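Local coordinates for protein bvu-3222 (Bacteroides vulgatus ATCC 8482, PDB 3FYF) that is of unknown function but, as a probable periplasmic protein of the DUF4251 family, folds into a curled antiparallel beta sheet and pairs with a second subunit, at residues N118-Y123 with S135-G140; V49-N54 with Y163-N168. All blocks are in the same frame, centred on the assembly; numbering follows the deposited sequence.

Contact 1: residues N118-Y123 with S135-G140; sequences NVYYNY and SIVLTG
Val119 to Tyr123 and Ser135 to Leu138 run antiparallel, their short axes 4.8 Å apart at 164°, with Val119-Leu138 and Tyr121-Ile136 as hydrogen-bonded pairs and Tyr120-Val137 and Asn122-Ser135 as non-hydrogen-bonded ones. Just past the ladder a side chain takes over from the backbone: Asn118 OD1 accepts from Gly140 N at 2.9 Å, almost straight at the hydrogen (170°). The other end of that amide, ND2, is held by Asp114 and by Asn91 of the second subunit, which fixes which way round the group lies. Tyr120 has CG beside its own backbone N (chi1 -62°), and the ring reclines alongside Val137. Val137 CG1 lies 3.7 Å from Tyr120 CE1, and Val137 CG2 touches the ring too. Farther along, Tyr121 O is gripped twice from one side of its plane, by Ile136 N at 2.8 Å and by Asn122 ND2 at 3.1 Å, the latter from above the plane. Asn122 ND2 also gives to a water that passes a bond on to Ile136 O. On the opposite face Ile136 CD1 meets two rings: it sits at the edge of Tyr123, 3.8 Å from Tyr123 CE1, and lies 4.1 Å from Tyr121 CD1. Phe48 meets the Tyr121 ring edge-to-face, and Leu43 of helix 27-44 packs on Val119, Tyr121 and Leu138, while Tyr120 and Val137 pack on Asn59 and Gly60 of the second subunit. This is a two-stranded beta hairpin within an antiparallel meander, with one face against a helix and the other at a subunit interface.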
ATOM      1  N   ASN B 118       4.238 -16.947  -4.969  1.00 50.11           N
ATOM      2  CA  ASN B 118       4.350 -15.538  -5.375  1.00 50.66           C
ATOM      3  C   ASN B 118       4.882 -15.484  -6.794  1.00 49.28           C
ATOM      4  O   ASN B 118       5.865 -16.156  -7.108  1.00 54.62           O
ATOM      5  CB  ASN B 118       5.292 -14.747  -4.462  1.00 47.52           C
ATOM      6  CG  ASN B 118       4.939 -14.868  -3.002  1.00 45.45           C
ATOM      7  OD1 ASN B 118       3.800 -14.624  -2.600  1.00 44.93           O
ATOM      8  ND2 ASN B 118       5.926 -15.224  -2.188  1.00 45.31           N
ATOM      9  N   VAL B 119       4.248 -14.683  -7.642  1.00 45.14           N
ATOM     10  CA  VAL B 119       4.579 -14.654  -9.075  1.00 43.81           C
ATOM     11  C   VAL B 119       5.318 -13.376  -9.465  1.00 45.88           C
ATOM     12  O   VAL B 119       4.924 -12.278  -9.089  1.00 40.29           O
ATOM     13  CB  VAL B 119       3.319 -14.831  -9.941  1.00 49.27           C
ATOM     14  CG1 VAL B 119       3.643 -14.789 -11.448  1.00 43.14           C
ATOM     15  CG2 VAL B 119       2.642 -16.126  -9.580  1.00 46.86           C
ATOM     16  N   TYR B 120       6.393 -13.545 -10.222  1.00 48.25           N
ATOM     17  CA  TYR B 120       7.222 -12.444 -10.670  1.00 50.45           C
ATOM     18  C   TYR B 120       7.103 -12.336 -12.185  1.00 50.70           C
ATOM     19  O   TYR B 120       7.661 -13.146 -12.923  1.00 55.09           O
ATOM     20  CB  TYR B 120       8.670 -12.647 -10.190  1.00 46.89           C
ATOM     21  CG  TYR B 120       8.763 -12.671  -8.672  1.00 44.95           C
ATOM     22  CD1 TYR B 120       9.079 -11.517  -7.958  1.00 48.01           C
ATOM     23  CD2 TYR B 120       8.494 -13.835  -7.950  1.00 43.67           C
ATOM     24  CE1 TYR B 120       9.145 -11.529  -6.563  1.00 44.91           C
ATOM     25  CE2 TYR B 120       8.548 -13.852  -6.556  1.00 38.88           C
ATOM     26  CZ  TYR B 120       8.872 -12.702  -5.874  1.00 49.58           C
ATOM     27  OH  TYR B 120       8.930 -12.731  -4.499  1.00 53.57           O
ATOM     28  N   TYR B 121       6.341 -11.339 -12.624  1.00 49.85           N
ATOM     29  CA  TYR B 121       6.003 -11.140 -14.032  1.00 46.78           C
ATOM     30  C   TYR B 121       6.668  -9.862 -14.539  1.00 50.82           C
ATOM     31  O   TYR B 121       6.329  -8.753 -14.095  1.00 48.26           O
ATOM     32  CB  TYR B 121       4.482 -11.047 -14.171  1.00 46.59           C
ATOM     33  CG  TYR B 121       3.938 -11.118 -15.582  1.00 51.72           C
ATOM     34  CD1 TYR B 121       3.768  -9.963 -16.342  1.00 51.61           C
ATOM     35  CD2 TYR B 121       3.551 -12.336 -16.139  1.00 45.26           C
ATOM     36  CE1 TYR B 121       3.249 -10.023 -17.630  1.00 57.96           C
ATOM     37  CE2 TYR B 121       3.032 -12.404 -17.430  1.00 53.79           C
ATOM     38  CZ  TYR B 121       2.882 -11.243 -18.166  1.00 52.45           C
ATOM     39  OH  TYR B 121       2.370 -11.289 -19.442  1.00 51.24           O
ATOM     40  N   ASN B 122       7.622 -10.022 -15.458  1.00 49.53           N
ATOM     41  CA  ASN B 122       8.401  -8.902 -15.992  1.00 51.45           C
ATOM     42  C   ASN B 122       8.182  -8.746 -17.498  1.00 53.87           C
ATOM     43  O   ASN B 122       7.995  -9.742 -18.195  1.00 56.11           O
ATOM     44  CB  ASN B 122       9.901  -9.097 -15.715  1.00 50.91           C
ATOM     45  CG  ASN B 122      10.268  -8.994 -14.230  1.00 54.55           C
ATOM     46  OD1 ASN B 122      11.397  -9.278 -13.847  1.00 57.92           O
ATOM     47  ND2 ASN B 122       9.330  -8.578 -13.404  1.00 55.60           N
ATOM     48  N   TYR B 123       8.212  -7.502 -17.984  1.00 52.96           N
ATOM     49  CA  TYR B 123       8.076  -7.197 -19.419  1.00 53.82           C
ATOM     50  C   TYR B 123       8.460  -5.756 -19.776  1.00 55.30           C
ATOM     51  O   TYR B 123       8.612  -4.899 -18.903  1.00 55.67           O
ATOM     52  CB  TYR B 123       6.658  -7.506 -19.938  1.00 51.24           C
ATOM     53  CG  TYR B 123       5.543  -6.695 -19.306  1.00 54.68           C
ATOM     54  CD1 TYR B 123       4.959  -7.097 -18.107  1.00 57.99           C
ATOM     55  CD2 TYR B 123       5.060  -5.537 -19.913  1.00 46.74           C
ATOM     56  CE1 TYR B 123       3.931  -6.374 -17.523  1.00 51.07           C
ATOM     57  CE2 TYR B 123       4.031  -4.805 -19.338  1.00 59.78           C
ATOM     58  CZ  TYR B 123       3.471  -5.232 -18.141  1.00 57.80           C
ATOM     59  OH  TYR B 123       2.454  -4.515 -17.555  1.00 47.22           O
ATOM     60  N   SER B 135       7.712  -4.342 -13.785  1.00 46.29           N
ATOM     61  CA  SER B 135       7.934  -5.474 -12.902  0.50 46.35           C
ATOM     62  C   SER B 135       6.750  -5.652 -11.950  1.00 45.24           C
ATOM     63  O   SER B 135       6.473  -4.784 -11.125  1.00 42.31           O
ATOM     64  CB  SER B 135       9.250  -5.298 -12.138  0.50 46.18           C
ATOM     65  OG  SER B 135       9.640  -6.498 -11.507  0.50 50.69           O
ATOM     66  N   ILE B 136       6.047  -6.772 -12.096  1.00 43.94           N
ATOM     67  CA  ILE B 136       4.888  -7.093 -11.276  1.00 41.01           C
ATOM     68  C   ILE B 136       5.246  -8.208 -10.298  1.00 41.23           C
ATOM     69  O   ILE B 136       5.828  -9.216 -10.680  1.00 41.67           O
ATOM     70  CB  ILE B 136       3.653  -7.529 -12.133  1.00 45.74           C
ATOM     71  CG1 ILE B 136       3.219  -6.412 -13.089  1.00 40.72           C
ATOM     72  CG2 ILE B 136       2.478  -7.958 -11.234  1.00 41.27           C
ATOM     73  CD1 ILE B 136       2.181  -6.833 -14.148  1.00 36.04           C
ATOM     74  N   VAL B 137       4.907  -8.006  -9.031  1.00 37.30           N
ATOM     75  CA  VAL B 137       4.984  -9.070  -8.045  1.00 34.25           C
ATOM     76  C   VAL B 137       3.553  -9.320  -7.587  1.00 36.46           C
ATOM     77  O   VAL B 137       2.908  -8.405  -7.078  1.00 35.35           O
ATOM     78  CB  VAL B 137       5.863  -8.672  -6.837  1.00 32.73           C
ATOM     79  CG1 VAL B 137       5.911  -9.806  -5.828  1.00 33.66           C
ATOM     80  CG2 VAL B 137       7.299  -8.281  -7.302  1.00 37.14           C
ATOM     81  N   LEU B 138       3.065 -10.543  -7.789  1.00 38.80           N
ATOM     82  CA  LEU B 138       1.740 -10.966  -7.317  1.00 40.74           C
ATOM     83  C   LEU B 138       1.878 -11.811  -6.049  1.00 41.80           C
ATOM     84  O   LEU B 138       2.595 -12.808  -6.042  1.00 38.82           O
ATOM     85  CB  LEU B 138       1.008 -11.754  -8.414  1.00 40.87           C
ATOM     86  CG  LEU B 138      -0.244 -12.595  -8.119  1.00 42.52           C
ATOM     87  CD1 LEU B 138      -1.445 -11.723  -7.785  1.00 36.01           C
ATOM     88  CD2 LEU B 138      -0.566 -13.471  -9.315  1.00 40.86           C
ATOM     89  N   THR B 139       1.192 -11.404  -4.984  1.00 43.38           N
ATOM     90  CA  THR B 139       1.216 -12.130  -3.716  1.00 45.43           C
ATOM     91  C   THR B 139       0.436 -13.449  -3.836  1.00 46.33           C
ATOM     92  O   THR B 139      -0.723 -13.449  -4.237  1.00 48.94           O
ATOM     93  CB  THR B 139       0.644 -11.257  -2.569  1.00 44.44           C
ATOM     94  OG1 THR B 139       1.314  -9.992  -2.540  1.00 42.71           O
ATOM     95  CG2 THR B 139       0.812 -11.939  -1.223  1.00 43.72           C
ATOM     96  N   GLY B 140       1.088 -14.558  -3.489  1.00 44.89           N
ATOM     97  CA  GLY B 140       0.491 -15.891  -3.577  1.00 47.63           C
ATOM     98  C   GLY B 140      -0.744 -16.085  -2.715  1.00 49.15           C
ATOM     99  O   GLY B 140      -0.784 -15.644  -1.564  1.00 47.12           O
TER
HETATM  100  O   HOH W   1       8.649  -9.020 -10.887  1.00 45.87           O

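Contact 2: residues V49-N54 with Y163-N168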
ATOM      1  N   VAL B  49      -5.278  -6.572 -16.122  1.00 51.12           N
ATOM      2  CA  VAL B  49      -5.122  -5.188 -15.696  1.00 51.66           C
ATOM      3  C   VAL B  49      -4.821  -5.163 -14.195  1.00 51.27           C
ATOM      4  O   VAL B  49      -5.388  -5.944 -13.425  1.00 50.21           O
ATOM      5  CB  VAL B  49      -6.366  -4.323 -16.113  1.00 52.31           C
ATOM      6  CG1 VAL B  49      -7.596  -5.149 -16.067  1.00 47.75           C
ATOM      7  CG2 VAL B  49      -6.533  -3.048 -15.277  1.00 43.31           C
ATOM      8  N   LEU B  50      -3.878  -4.318 -13.794  1.00 54.26           N
ATOM      9  CA  LEU B  50      -3.716  -4.019 -12.384  1.00 54.07           C
ATOM     10  C   LEU B  50      -4.433  -2.718 -12.074  1.00 51.45           C
ATOM     11  O   LEU B  50      -4.053  -1.661 -12.563  1.00 51.74           O
ATOM     12  CB  LEU B  50      -2.247  -3.954 -11.949  1.00 50.46           C
ATOM     13  CG  LEU B  50      -2.176  -3.777 -10.419  1.00 58.16           C
ATOM     14  CD1 LEU B  50      -1.331  -4.841  -9.793  1.00 49.69           C
ATOM     15  CD2 LEU B  50      -1.754  -2.377  -9.949  1.00 49.84           C
ATOM     16  N   GLU B  51      -5.462  -2.825 -11.243  1.00 51.08           N
ATOM     17  CA  GLU B  51      -6.263  -1.689 -10.813  1.00 49.18           C
ATOM     18  C   GLU B  51      -5.626  -1.075  -9.566  1.00 46.31           C
ATOM     19  O   GLU B  51      -5.711  -1.652  -8.479  1.00 49.03           O
ATOM     20  CB  GLU B  51      -7.684  -2.170 -10.508  1.00 48.39           C
ATOM     21  CG  GLU B  51      -8.399  -2.849 -11.689  1.00 50.46           C
ATOM     22  CD  GLU B  51      -9.772  -3.386 -11.327  1.00 53.31           C
ATOM     23  OE1 GLU B  51     -10.603  -3.564 -12.244  1.00 65.31           O
ATOM     24  OE2 GLU B  51     -10.022  -3.643 -10.127  1.00 58.49           O
ATOM     25  N   ALA B  52      -4.989   0.085  -9.725  1.00 44.99           N
ATOM     26  CA  ALA B  52      -4.210   0.694  -8.648  1.00 41.31           C
ATOM     27  C   ALA B  52      -5.071   1.269  -7.531  1.00 50.85           C
ATOM     28  O   ALA B  52      -5.989   2.075  -7.767  1.00 48.89           O
ATOM     29  CB  ALA B  52      -3.285   1.765  -9.185  1.00 43.63           C
ATOM     30  N   ASP B  53      -4.754   0.829  -6.316  1.00 47.94           N
ATOM     31  CA  ASP B  53      -5.312   1.383  -5.098  1.00 46.74           C
ATOM     32  C   ASP B  53      -4.448   2.541  -4.593  1.00 45.40           C
ATOM     33  O   ASP B  53      -4.967   3.578  -4.172  1.00 38.19           O
ATOM     34  CB  ASP B  53      -5.402   0.296  -4.038  1.00 47.77           C
ATOM     35  CG  ASP B  53      -5.830   0.837  -2.698  1.00 57.86           C
ATOM     36  OD1 ASP B  53      -7.003   1.254  -2.573  1.00 55.30           O
ATOM     37  OD2 ASP B  53      -4.989   0.851  -1.776  1.00 53.45           O
ATOM     38  N   ASN B  54      -3.128   2.363  -4.626  1.00 40.56           N
ATOM     39  CA  ASN B  54      -2.216   3.451  -4.288  1.00 37.50           C
ATOM     40  C   ASN B  54      -0.973   3.487  -5.171  1.00 40.68           C
ATOM     41  O   ASN B  54      -0.655   2.517  -5.843  1.00 38.27           O
ATOM     42  CB  ASN B  54      -1.829   3.420  -2.798  1.00 37.75           C
ATOM     43  CG  ASN B  54      -1.090   2.165  -2.412  1.00 39.42           C
ATOM     44  OD1 ASN B  54       0.137   2.090  -2.523  1.00 37.35           O
ATOM     45  ND2 ASN B  54      -1.827   1.175  -1.935  1.00 39.21           N
ATOM     46  N   TYR B 163      -4.953  -4.401  -7.279  1.00 40.59           N
ATOM     47  CA  TYR B 163      -5.573  -5.698  -7.529  1.00 45.64           C
ATOM     48  C   TYR B 163      -5.391  -6.107  -8.984  1.00 47.12           C
ATOM     49  O   TYR B 163      -5.691  -5.336  -9.893  1.00 46.49           O
ATOM     50  CB  TYR B 163      -7.068  -5.657  -7.149  1.00 48.16           C
ATOM     51  CG  TYR B 163      -7.299  -5.335  -5.684  1.00 41.70           C
ATOM     52  CD1 TYR B 163      -7.301  -6.344  -4.722  1.00 41.78           C
ATOM     53  CD2 TYR B 163      -7.478  -4.017  -5.256  1.00 42.72           C
ATOM     54  CE1 TYR B 163      -7.482  -6.048  -3.365  1.00 31.05           C
ATOM     55  CE2 TYR B 163      -7.656  -3.712  -3.906  1.00 40.64           C
ATOM     56  CZ  TYR B 163      -7.669  -4.727  -2.973  1.00 40.52           C
ATOM     57  OH  TYR B 163      -7.859  -4.424  -1.643  1.00 54.83           O
ATOM     58  N   LEU B 164      -4.876  -7.318  -9.188  1.00 50.79           N
ATOM     59  CA  LEU B 164      -4.642  -7.865 -10.523  1.00 48.11           C
ATOM     60  C   LEU B 164      -5.834  -8.718 -10.981  1.00 49.87           C
ATOM     61  O   LEU B 164      -6.089  -9.789 -10.423  1.00 44.45           O
ATOM     62  CB  LEU B 164      -3.359  -8.701 -10.517  1.00 46.77           C
ATOM     63  CG  LEU B 164      -2.713  -9.085 -11.847  1.00 53.41           C
ATOM     64  CD1 LEU B 164      -2.297  -7.848 -12.634  1.00 49.63           C
ATOM     65  CD2 LEU B 164      -1.515  -9.961 -11.574  1.00 48.90           C
ATOM     66  N   VAL B 165      -6.555  -8.238 -11.993  1.00 51.88           N
ATOM     67  CA  VAL B 165      -7.786  -8.900 -12.467  1.00 50.46           C
ATOM     68  C   VAL B 165      -7.689  -9.276 -13.947  1.00 53.03           C
ATOM     69  O   VAL B 165      -6.878  -8.686 -14.678  1.00 50.62           O
ATOM     70  CB  VAL B 165      -9.076  -8.035 -12.216  1.00 46.34           C
ATOM     71  CG1 VAL B 165      -9.401  -7.950 -10.731  1.00 49.97           C
ATOM     72  CG2 VAL B 165      -8.958  -6.649 -12.838  1.00 46.71           C
ATOM     73  N   PRO B 166      -8.485 -10.281 -14.394  1.00 56.41           N
ATOM     74  CA  PRO B 166      -8.558 -10.517 -15.836  1.00 58.17           C
ATOM     75  C   PRO B 166      -9.151  -9.323 -16.557  1.00 59.92           C
ATOM     76  O   PRO B 166     -10.054  -8.670 -16.027  1.00 59.91           O
ATOM     77  CB  PRO B 166      -9.496 -11.726 -15.954  1.00 55.11           C
ATOM     78  CG  PRO B 166      -9.438 -12.385 -14.633  1.00 52.86           C
ATOM     79  CD  PRO B 166      -9.299 -11.263 -13.652  1.00 53.11           C
ATOM     80  N   TYR B 167      -8.605  -9.025 -17.733  1.00 65.79           N
ATOM     81  CA  TYR B 167      -9.132  -7.975 -18.590  1.00 68.67           C
ATOM     82  C   TYR B 167     -10.575  -8.306 -18.964  1.00 69.67           C
ATOM     83  O   TYR B 167     -10.887  -9.428 -19.362  1.00 70.69           O
ATOM     84  CB  TYR B 167      -8.264  -7.795 -19.846  1.00 70.96           C
ATOM     85  CG  TYR B 167      -8.883  -6.884 -20.886  1.00 77.97           C
ATOM     86  CD1 TYR B 167      -8.774  -5.499 -20.776  1.00 78.15           C
ATOM     87  CD2 TYR B 167      -9.590  -7.408 -21.975  1.00 81.20           C
ATOM     88  CE1 TYR B 167      -9.352  -4.655 -21.720  1.00 82.28           C
ATOM     89  CE2 TYR B 167     -10.174  -6.572 -22.924  1.00 81.99           C
ATOM     90  CZ  TYR B 167     -10.048  -5.197 -22.790  1.00 79.55           C
ATOM     91  OH  TYR B 167     -10.618  -4.364 -23.724  1.00 85.28           O
ATOM     92  N   ASN B 168     -11.423  -7.304 -18.898  1.00 72.61           N
ATOM     93  CA  ASN B 168     -12.836  -7.473 -19.008  1.00 77.29           C
ATOM     94  C   ASN B 168     -13.373  -6.345 -19.876  1.00 79.67           C
ATOM     95  O   ASN B 168     -13.342  -5.195 -19.493  1.00 76.80           O
ATOM     96  CB  ASN B 168     -13.435  -7.398 -17.621  1.00 80.25           C
ATOM     97  CG  ASN B 168     -14.904  -7.653 -17.616  1.00 86.12           C
ATOM     98  OD1 ASN B 168     -15.338  -8.774 -17.482  1.00 96.13           O
ATOM     99  ND2 ASN B 168     -15.682  -6.609 -17.767  1.00 86.21           N
TER
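Val49 to Ala52 pairs with Tyr163 to Pro166 at the seam of the curled antiparallel sheet, where the last strand of the chain returns to the first and the succession of neighbouring strands closes into a barrel-like ring. The strands are strongly twisted, their short axes 142° apart. Val49 and Val165 exchange two backbone bonds, Val49 N to Val165 O at 3.0 Å and Val165 N to Val49 O at 2.9 Å, and Glu51 and Tyr163 form a second such pair, in which Glu51 N reaches Tyr163 O at 2.9 Å. Leu50 and Leu164 form the non-hydrogen-bonded pair between them, with Leu164 CD1 brought 4.0 Å from Leu50 CB; Ala145 of strand 144-151 packs on both leucines.

On the other face Val165 touches both Val49 and Glu51. Val49 and Val165 lie side by side, Val49 CG1 at 3.8 Å from Val165 CG2. The Glu51 side chain crosses that of Val165 at about a right angle: its CG stands beside the backbone N (chi1 -58°), and the extended chain brings Glu51 OE1 within 3.5 Å of Val165 CG2. Glu51 OE1 is hydrogen-bonded to His172 NE2, in the C-terminal histidine tag. With an alanine in place of Glu51, His172 NE2 would probably lose its carboxylate partner and Val165 CG2 the cover it has from that side. At the far end Asp53 and Asn54 both face Asn161 in a classic beta bulge, and the Tyr163 ring stacks on Phe64 of the second subunit. Backbone bonds thus carry the seam, with leucine contacts on one face, whereas on the other an acidic chain lies over a valine and its charged end is probably steadied, in this construct, by the tag.

Overall arrangement
Contacts 1 and 2 belong to the same curled sheet, their centres about 13 Å apart. One strand, 144-151, separates them: it pairs with 132-138 of contact 1 on one side and with 158-166 of contact 2 on the other. The two meet directly across it, where Leu138 CD1 lies 4.2 Å from Leu164 CD2, so apolar packing joins the face of the hairpin under helix 27-44 to the leucine face of the seam. In sequence, contact 1 is local, its segments being parts of one hairpin with eleven residues between them, whereas contact 2 ties together strands more than a hundred residues apart. Both also touch the second subunit.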